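Local coordinates for protein esterase E25 (Uncultured bacterium, PDB 4Q05) that probably hydrolyses carboxylic ester bonds as a dimeric esterase of the bacterial hormone-sensitive lipase family, in its GTSAG motif subfamily, at residues L128-G138 and A160-M171. Residues are numbered along the deposited sequence; the frame is centred on the assembly and turned at random.
Sequences LEDKLFVHTHG and AKVRVLSIDYRM
With CG set between the backbone N and the carbonyl carbon in both residues (chi1 66° in His137), the rings of His137 and Tyr169 turn onto each other. They form an offset stack, centroids 4.2 Å apart and planes 14° from parallel. The phenol oxygen overhangs the rim of the imidazole, and Tyr169 OH donates to His137 O at 2.6 Å, tilted from the carbonyl plane. His137 ND1 donates in its ring plane to Gly138 O at 2.8 Å, which fixes the flip of the imidazole; at its edge lies Met171 SD, 3.8 Å from His137 CE1. Water 3 ties His137 NE2 to Asp168 OD1 and Tyr169 O. Cutting His137 back to an alanine is likely to leave one face of the Tyr169 phenol without its stacking partner and water 3 less firmly held. Upstream, strands 132-136 and 164-168 run parallel as neighbours in the central sheet of the alpha/beta hydrolase fold, joined by a beta-alpha-beta crossover through helix 151-160. The ladder Phe133 N to Arg163 O, Leu165 N to Phe133 O, His135 N to Leu165 O and Ile167 N to His135 O links them. Phe133, His135 and Val164 face that helix, Val164 CG1 lying 3.5 Å from His135 CB; on the other face, Val134 CG1 presses against Ile167 CD1 at a tight 3.4 Å, beneath helix 179-194. Past the last rung, water 2 fills in between the strands, donating to His135 O and Ile167 O and accepting from His137 N and Ser166 OG. At the opposite end, the extended Arg163 chain carries NH2 to the syn side of Glu129 OE2 (2.8 Å), a salt bridge with the carboxylate and guanidinium planes nearly perpendicular; water 1 bridges Leu128 O and Lys131 O to Arg163 N.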
loop_
_atom_site.group_PDB
_atom_site.type_symbol
_atom_site.label_atom_id
_atom_site.label_comp_id
_atom_site.label_asym_id
_atom_site.label_seq_id
_atom_site.Cartn_x
_atom_site.Cartn_y
_atom_site.Cartn_z
ATOM N N LEU A 128 2.962 26.268 -9.516
ATOM C CA LEU A 128 3.976 25.974 -8.494
ATOM C C LEU A 128 5.094 27.011 -8.510
ATOM O O LEU A 128 6.091 26.895 -7.784
ATOM C CB LEU A 128 4.554 24.573 -8.679
ATOM C CG LEU A 128 3.546 23.436 -8.523
ATOM C CD1 LEU A 128 4.250 22.086 -8.580
ATOM C CD2 LEU A 128 2.781 23.598 -7.216
ATOM N N GLU A 129 4.910 28.034 -9.335
ATOM C CA GLU A 129 5.910 29.077 -9.509
ATOM C C GLU A 129 6.228 29.848 -8.217
ATOM O O GLU A 129 7.365 30.246 -8.004
ATOM C CB GLU A 129 5.481 30.028 -10.636
ATOM C CG GLU A 129 6.418 31.185 -10.862
ATOM C CD GLU A 129 7.799 30.746 -11.291
ATOM O OE1 GLU A 129 7.912 29.686 -11.936
ATOM O OE2 GLU A 129 8.767 31.471 -10.985
ATOM N N ASP A 130 5.235 30.062 -7.358
ATOM C CA ASP A 130 5.493 30.727 -6.077
ATOM C C ASP A 130 5.540 29.728 -4.925
ATOM O O ASP A 130 5.370 30.097 -3.760
ATOM C CB ASP A 130 4.426 31.779 -5.780
ATOM C CG ASP A 130 3.056 31.169 -5.531
ATOM O OD1 ASP A 130 2.825 30.011 -5.952
ATOM O OD2 ASP A 130 2.207 31.856 -4.926
ATOM N N LYS A 131 5.769 28.461 -5.247
ATOM C CA LYS A 131 5.758 27.420 -4.228
ATOM C C LYS A 131 7.181 26.915 -4.002
ATOM O O LYS A 131 8.072 27.159 -4.814
ATOM C CB LYS A 131 4.844 26.269 -4.661
ATOM C CG LYS A 131 3.421 26.689 -5.055
ATOM C CD LYS A 131 2.755 27.518 -3.972
ATOM C CE LYS A 131 1.249 27.636 -4.206
ATOM N NZ LYS A 131 0.948 28.064 -5.593
ATOM N N LEU A 132 7.400 26.205 -2.902
ATOM C CA LEU A 132 8.727 25.665 -2.637
ATOM C C LEU A 132 8.655 24.294 -1.978
ATOM O O LEU A 132 7.853 24.066 -1.064
ATOM C CB LEU A 132 9.539 26.621 -1.759
ATOM C CG LEU A 132 10.955 26.165 -1.403
ATOM C CD1 LEU A 132 11.840 26.124 -2.632
ATOM C CD2 LEU A 132 11.560 27.084 -0.335
ATOM N N PHE A 133 9.492 23.381 -2.452
ATOM C CA PHE A 133 9.562 22.059 -1.859
ATOM C C PHE A 133 10.842 21.992 -1.057
ATOM O O PHE A 133 11.937 22.065 -1.610
ATOM C CB PHE A 133 9.558 20.964 -2.932
ATOM C CG PHE A 133 9.480 19.574 -2.366
ATOM C CD1 PHE A 133 10.580 19.004 -1.750
ATOM C CD2 PHE A 133 8.303 18.846 -2.447
ATOM C CE1 PHE A 133 10.520 17.735 -1.216
ATOM C CE2 PHE A 133 8.225 17.577 -1.920
ATOM C CZ PHE A 133 9.340 17.013 -1.300
ATOM N N VAL A 134 10.702 21.865 0.256
ATOM C CA VAL A 134 11.868 21.780 1.117
ATOM C C VAL A 134 12.155 20.306 1.358
ATOM O O VAL A 134 11.325 19.568 1.907
ATOM C CB VAL A 134 11.646 22.523 2.439
ATOM C CG1 VAL A 134 12.864 22.353 3.338
ATOM C CG2 VAL A 134 11.349 24.010 2.168
ATOM N N HIS A 135 13.330 19.873 0.934
ATOM C CA HIS A 135 13.599 18.446 0.859
ATOM C C HIS A 135 14.571 18.019 1.946
ATOM O O HIS A 135 15.558 18.706 2.214
ATOM C CB HIS A 135 14.152 18.103 -0.520
ATOM C CG HIS A 135 14.815 16.769 -0.580
ATOM N ND1 HIS A 135 14.111 15.586 -0.498
ATOM C CD2 HIS A 135 16.120 16.426 -0.705
ATOM C CE1 HIS A 135 14.956 14.570 -0.567
ATOM N NE2 HIS A 135 16.181 15.053 -0.687
ATOM N N THR A 136 14.281 16.891 2.585
ATOM C CA THR A 136 15.156 16.356 3.618
ATOM C C THR A 136 15.585 14.973 3.159
ATOM O O THR A 136 14.759 14.066 3.051
ATOM C CB THR A 136 14.430 16.248 4.964
ATOM O OG1 THR A 136 13.215 15.520 4.786
ATOM C CG2 THR A 136 14.080 17.643 5.476
ATOM N N HIS A 137 16.873 14.827 2.859
ATOM C CA HIS A 137 17.359 13.634 2.180
ATOM C C HIS A 137 17.235 12.372 3.035
ATOM O O HIS A 137 17.154 12.442 4.259
ATOM C CB HIS A 137 18.807 13.833 1.703
ATOM C CG HIS A 137 19.807 13.977 2.814
ATOM N ND1 HIS A 137 20.205 12.917 3.604
ATOM C CD2 HIS A 137 20.493 15.057 3.262
ATOM C CE1 HIS A 137 21.100 13.337 4.483
ATOM N NE2 HIS A 137 21.299 14.629 4.291
ATOM N N GLY A 138 17.194 11.226 2.364
ATOM C CA GLY A 138 17.135 9.936 3.024
ATOM C C GLY A 138 18.514 9.407 3.358
ATOM O O GLY A 138 19.467 10.167 3.525
ATOM N N ALA A 160 8.369 16.625 -10.397
ATOM C CA ALA A 160 7.238 17.314 -9.805
ATOM C C ALA A 160 7.164 18.771 -10.283
ATOM O O ALA A 160 6.209 19.475 -9.979
ATOM C CB ALA A 160 7.273 17.235 -8.276
ATOM N N LYS A 161 8.177 19.200 -11.036
ATOM C CA LYS A 161 8.201 20.537 -11.635
ATOM C C LYS A 161 8.049 21.644 -10.604
ATOM O O LYS A 161 7.144 22.479 -10.682
ATOM C CB LYS A 161 7.120 20.653 -12.701
ATOM C CG LYS A 161 7.254 19.597 -13.798
ATOM C CD LYS A 161 6.116 19.711 -14.803
ATOM C CE LYS A 161 6.193 18.601 -15.851
ATOM N NZ LYS A 161 5.007 18.631 -16.761
ATOM N N VAL A 162 8.946 21.642 -9.631
ATOM C CA VAL A 162 8.862 22.572 -8.525
ATOM C C VAL A 162 10.290 22.842 -8.086
ATOM O O VAL A 162 11.148 21.972 -8.212
ATOM C CB VAL A 162 8.073 21.952 -7.359
ATOM C CG1 VAL A 162 8.846 20.759 -6.777
ATOM C CG2 VAL A 162 7.789 22.988 -6.286
ATOM N N ARG A 163 10.563 24.051 -7.606
ATOM C CA ARG A 163 11.870 24.337 -7.031
ATOM C C ARG A 163 12.000 23.583 -5.732
ATOM O O ARG A 163 11.053 23.503 -4.959
ATOM C CB ARG A 163 12.037 25.830 -6.747
ATOM C CG ARG A 163 12.076 26.687 -7.992
ATOM C CD ARG A 163 12.312 28.153 -7.638
ATOM N NE ARG A 163 12.252 28.983 -8.831
ATOM C CZ ARG A 163 11.123 29.450 -9.355
ATOM N NH1 ARG A 163 9.952 29.186 -8.776
ATOM N NH2 ARG A 163 11.168 30.189 -10.452
ATOM N N VAL A 164 13.190 23.052 -5.497
ATOM C CA VAL A 164 13.488 22.339 -4.282
ATOM C C VAL A 164 14.624 23.024 -3.538
ATOM O O VAL A 164 15.585 23.499 -4.138
ATOM C CB VAL A 164 13.912 20.896 -4.581
ATOM C CG1 VAL A 164 14.280 20.186 -3.296
ATOM C CG2 VAL A 164 12.788 20.165 -5.312
ATOM N N LEU A 165 14.490 23.083 -2.225
ATOM C CA LEU A 165 15.564 23.512 -1.354
ATOM C C LEU A 165 15.922 22.300 -0.495
ATOM O O LEU A 165 15.140 21.883 0.361
ATOM C CB LEU A 165 15.099 24.679 -0.480
ATOM C CG LEU A 165 16.096 25.170 0.582
ATOM C CD1 LEU A 165 17.329 25.756 -0.088
ATOM C CD2 LEU A 165 15.437 26.204 1.481
ATOM N N SER A 166 17.086 21.710 -0.741
ATOM C CA SER A 166 17.464 20.509 -0.007
ATOM C C SER A 166 18.336 20.867 1.179
ATOM O O SER A 166 19.340 21.557 1.037
ATOM C CB SER A 166 18.180 19.499 -0.907
ATOM O OG SER A 166 18.290 18.247 -0.247
ATOM N N ILE A 167 17.939 20.398 2.354
ATOM C CA ILE A 167 18.664 20.729 3.565
ATOM C C ILE A 167 19.766 19.716 3.879
ATOM O O ILE A 167 19.509 18.545 4.118
ATOM C CB ILE A 167 17.719 20.840 4.763
ATOM C CG1 ILE A 167 16.580 21.810 4.413
ATOM C CG2 ILE A 167 18.517 21.247 6.009
ATOM C CD1 ILE A 167 15.529 21.958 5.487
ATOM N N ASP A 168 20.999 20.196 3.876
ATOM C CA ASP A 168 22.156 19.372 4.163
ATOM C C ASP A 168 22.405 19.461 5.670
ATOM O O ASP A 168 23.347 20.100 6.140
ATOM C CB ASP A 168 23.335 19.901 3.354
ATOM C CG ASP A 168 24.630 19.207 3.679
ATOM O OD1 ASP A 168 24.615 18.092 4.240
ATOM O OD2 ASP A 168 25.678 19.788 3.357
ATOM N N TYR A 169 21.527 18.819 6.424
ATOM C CA TYR A 169 21.535 18.935 7.866
ATOM C C TYR A 169 22.710 18.193 8.461
ATOM O O TYR A 169 23.189 17.208 7.894
ATOM C CB TYR A 169 20.223 18.402 8.447
ATOM C CG TYR A 169 19.775 17.078 7.852
ATOM C CD1 TYR A 169 20.283 15.876 8.325
ATOM C CD2 TYR A 169 18.844 17.036 6.818
ATOM C CE1 TYR A 169 19.875 14.660 7.794
ATOM C CE2 TYR A 169 18.424 15.818 6.273
ATOM C CZ TYR A 169 18.948 14.635 6.773
ATOM O OH TYR A 169 18.535 13.428 6.262
ATOM N N ARG A 170 23.165 18.667 9.614
ATOM C CA ARG A 170 24.296 18.058 10.299
ATOM C C ARG A 170 23.887 16.694 10.837
ATOM O O ARG A 170 22.789 16.538 11.382
ATOM C CB ARG A 170 24.773 18.960 11.454
ATOM C CG ARG A 170 25.492 20.249 11.031
ATOM C CD ARG A 170 25.685 21.204 12.231
ATOM N NE ARG A 170 24.398 21.573 12.814
ATOM C CZ ARG A 170 24.161 21.739 14.115
ATOM N NH1 ARG A 170 25.133 21.579 15.005
ATOM N NH2 ARG A 170 22.936 22.070 14.526
ATOM N N MET A 171 24.776 15.715 10.702
ATOM C CA MET A 171 24.460 14.345 11.070
ATOM C C MET A 171 25.492 13.748 12.020
ATOM O O MET A 171 26.634 14.194 12.060
ATOM C CB MET A 171 24.407 13.474 9.806
ATOM C CG MET A 171 23.231 13.747 8.880
ATOM S SD MET A 171 23.283 12.623 7.449
ATOM C CE MET A 171 24.744 13.235 6.605
HETATM O O HOH W 1 8.626 26.465 -7.410
HETATM O O HOH W 2 18.323 17.057 2.187
HETATM O O HOH W 3 23.096 16.239 5.408
#